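SCO1 protein homolog (Bacillus subtilis, PDB 1XZO) is needed to insert copper into the active site of cytochrome c oxidase and may act in copper homeostasis or redox signalling. Local coordinates at residues A[76-80]-A[124-128]. Sequence-based numbering, arbitrary orientation.
Sequences SVDPE and VKKPE. With CA (calcium ion), chain L; CD (cadmium ion), chain E.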
ATOM      1  N   SER A  76      -2.213   7.699  -0.680  1.00 15.78           N
ATOM      2  CA  SER A  76      -2.734   8.747   0.180  1.00 16.43           C
ATOM      3  C   SER A  76      -4.268   8.775   0.145  1.00 20.51           C
ATOM      4  O   SER A  76      -4.839   8.750  -0.950  1.00 20.56           O
ATOM      5  CB  SER A  76      -2.328  10.146  -0.273  1.00 17.27           C
ATOM      6  OG  SER A  76      -2.929  11.094   0.605  1.00 21.22           O
ATOM      7  N   VAL A  77      -4.910   8.917   1.294  1.00 20.54           N
ATOM      8  CA  VAL A  77      -6.360   9.064   1.387  1.00 21.14           C
ATOM      9  C   VAL A  77      -6.725  10.499   1.777  1.00 20.76           C
ATOM     10  O   VAL A  77      -7.867  10.797   2.025  1.00 23.27           O
ATOM     11  CB  VAL A  77      -7.067   8.003   2.251  1.00 21.58           C
ATOM     12  CG1 VAL A  77      -6.733   6.645   1.670  1.00 23.97           C
ATOM     13  CG2 VAL A  77      -6.616   8.130   3.751  1.00 22.39           C
ATOM     14  N   ASP A  78      -5.761  11.435   1.808  1.00 20.97           N
ATOM     15  CA  ASP A  78      -6.073  12.807   1.945  1.00 21.38           C
ATOM     16  C   ASP A  78      -5.242  13.622   0.954  1.00 21.26           C
ATOM     17  O   ASP A  78      -4.331  14.336   1.313  1.00 20.14           O
ATOM     18  CB  ASP A  78      -5.741  13.194   3.398  1.00 22.32           C
ATOM     19  CG  ASP A  78      -6.163  14.543   3.762  1.00 24.30           C
ATOM     20  OD1 ASP A  78      -7.022  15.222   3.178  1.00 27.97           O
ATOM     21  OD2 ASP A  78      -5.655  15.076   4.791  1.00 28.17           O
ATOM     22  N   PRO A  79      -5.486  13.376  -0.350  1.00 23.61           N
ATOM     23  CA  PRO A  79      -4.648  13.982  -1.413  1.00 24.76           C
ATOM     24  C   PRO A  79      -4.632  15.463  -1.514  1.00 27.71           C
ATOM     25  O   PRO A  79      -3.662  15.962  -2.085  1.00 30.83           O
ATOM     26  CB  PRO A  79      -5.172  13.310  -2.688  1.00 24.25           C
ATOM     27  CG  PRO A  79      -6.637  12.983  -2.318  1.00 25.07           C
ATOM     28  CD  PRO A  79      -6.466  12.416  -0.908  1.00 22.79           C
ATOM     29  N   GLU A  80      -5.580  16.165  -0.931  1.00 28.47           N
ATOM     30  CA  GLU A  80      -5.586  17.610  -0.907  1.00 31.17           C
ATOM     31  C   GLU A  80      -4.454  18.175  -0.028  1.00 32.34           C
ATOM     32  O   GLU A  80      -3.831  19.183  -0.380  1.00 33.03           O
ATOM     33  CB  GLU A  80      -6.942  18.109  -0.441  1.00 32.46           C
ATOM     34  CG  GLU A  80      -7.079  19.617  -0.293  1.00 37.93           C
ATOM     35  CD  GLU A  80      -8.437  20.049   0.223  1.00 46.37           C
ATOM     36  OE1 GLU A  80      -8.596  21.250   0.525  1.00 52.85           O
ATOM     37  OE2 GLU A  80      -9.361  19.205   0.299  1.00 52.00           O
ATOM     38  N   VAL A 124     -12.354   4.025   2.034  1.00 24.69           N
ATOM     39  CA  VAL A 124     -11.457   5.044   2.572  1.00 26.29           C
ATOM     40  C   VAL A 124     -12.108   6.396   2.720  1.00 27.05           C
ATOM     41  O   VAL A 124     -13.117   6.762   2.076  1.00 28.86           O
ATOM     42  CB  VAL A 124     -10.132   5.096   1.782  1.00 25.38           C
ATOM     43  CG1 VAL A 124      -9.522   3.778   1.779  1.00 27.14           C
ATOM     44  CG2 VAL A 124     -10.359   5.570   0.388  1.00 24.10           C
ATOM     45  N   LYS A 125     -11.585   7.156   3.645  1.00 29.66           N
ATOM     46  CA  LYS A 125     -12.114   8.458   3.870  1.00 30.73           C
ATOM     47  C   LYS A 125     -11.015   9.417   4.341  1.00 30.99           C
ATOM     48  O   LYS A 125      -9.954   8.989   4.742  1.00 28.32           O
ATOM     49  CB  LYS A 125     -13.231   8.362   4.887  1.00 33.32           C
ATOM     50  CG  LYS A 125     -13.840   9.698   5.214  1.00 35.89           C
ATOM     51  CD  LYS A 125     -14.600  10.308   3.987  1.00 39.22           C
ATOM     52  CE  LYS A 125     -14.399  11.752   3.777  1.00 33.12           C
ATOM     53  NZ  LYS A 125     -15.557  12.339   3.049  1.00 44.68           N
ATOM     54  N   LYS A 126     -11.277  10.701   4.244  1.00 34.60           N
ATOM     55  CA  LYS A 126     -10.406  11.761   4.747  1.00 38.65           C
ATOM     56  C   LYS A 126     -10.302  11.611   6.255  1.00 41.46           C
ATOM     57  O   LYS A 126     -11.236  11.159   6.871  1.00 41.03           O
ATOM     58  CB  LYS A 126     -11.097  13.116   4.513  1.00 40.01           C
ATOM     59  CG  LYS A 126     -10.636  13.923   3.392  1.00 41.57           C
ATOM     60  CD  LYS A 126     -11.777  14.800   2.871  1.00 46.63           C
ATOM     61  CE  LYS A 126     -11.798  16.151   3.516  1.00 47.77           C
ATOM     62  NZ  LYS A 126     -10.641  16.967   3.015  1.00 53.31           N
ATOM     63  N   PRO A 127      -9.198  12.017   6.862  1.00 44.78           N
ATOM     64  CA  PRO A 127      -9.157  12.160   8.332  1.00 47.45           C
ATOM     65  C   PRO A 127     -10.008  13.323   8.853  1.00 50.61           C
ATOM     66  O   PRO A 127     -10.292  14.251   8.109  1.00 50.22           O
ATOM     67  CB  PRO A 127      -7.673  12.412   8.633  1.00 47.62           C
ATOM     68  CG  PRO A 127      -7.040  12.803   7.318  1.00 46.27           C
ATOM     69  CD  PRO A 127      -7.914  12.317   6.213  1.00 44.97           C
ATOM     70  N   GLU A 128     -10.423  13.274  10.121  1.00 55.58           N
ATOM     71  CA  GLU A 128     -11.055  14.451  10.771  1.00 59.42           C
ATOM     72  C   GLU A 128      -9.966  15.292  11.497  1.00 62.07           C
ATOM     73  O   GLU A 128     -10.143  15.766  12.636  1.00 62.48           O
ATOM     74  CB  GLU A 128     -12.185  14.025  11.722  1.00 60.00           C
ATOM     75  CG  GLU A 128     -13.079  15.159  12.240  1.00 61.81           C
ATOM     76  CD  GLU A 128     -14.159  15.613  11.260  1.00 65.87           C
ATOM     77  OE1 GLU A 128     -13.932  15.602  10.013  1.00 67.28           O
ATOM     78  OE2 GLU A 128     -15.248  16.014  11.750  1.00 67.68           O
TER
HETATM   79 CA    CA L1014      -6.898  16.773   5.063  1.00 34.62          CA
HETATM   80 CD    CD E1003     -15.245  10.718   1.324  1.00 41.92          CD
HETATM   81  O   HOH W   1      -9.011  16.067   6.293  1.00 41.73           O
HETATM   82  O   HOH W   2     -17.557  10.071   1.503  1.00 25.23           O
HETATM   83  O   HOH W   3      -7.109  18.444   3.297  1.00 36.06           O
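CD and CG of the Pro-127 ring lie over one face of the Asp-78 carboxylate, with CD 3.7 Å from Asp-78 CG. CG of Lys-126 reaches the same side, 3.8 Å from Asp-78 OD1. The backbone carbonyl of Asp-78 lies on the other side. At the oxygen edge sits a calcium ion, nearly in the carboxylate plane. It is chelated by both oxygens, at 2.4 Å from Asp-78 OD1 and 2.1 Å from OD2. This two-point grip limits rotation of the carboxylate. A water on the calcium also donates to the backbone O of Pro-127, linking the ion to the second loop. The Lys-126 chain bends at its far end and brings NZ 3.7 Å from OE2 of the extended Glu-80, a long salt bridge. Deeper in, CG1 of Val-77 meets CB of Val-124 at 3.7 Å. Both valines also touch Phe-40 of strand 36-41. The CA-CB bond of Lys-125 points away. Its chain then bends, and NZ is modelled 2.4 Å from a cadmium ion that Glu-113 also binds. CD and CE of this lysine crowd the ion, so the detail is doubtful. The arrangement pairs the loop after strand 71-76 with the one before strand 138-142 in a thioredoxin-like fold. The side chain of Pro-127 is about 6 Å from that of Cys-45, a probable copper ligand, so the contact borders the probable copper site.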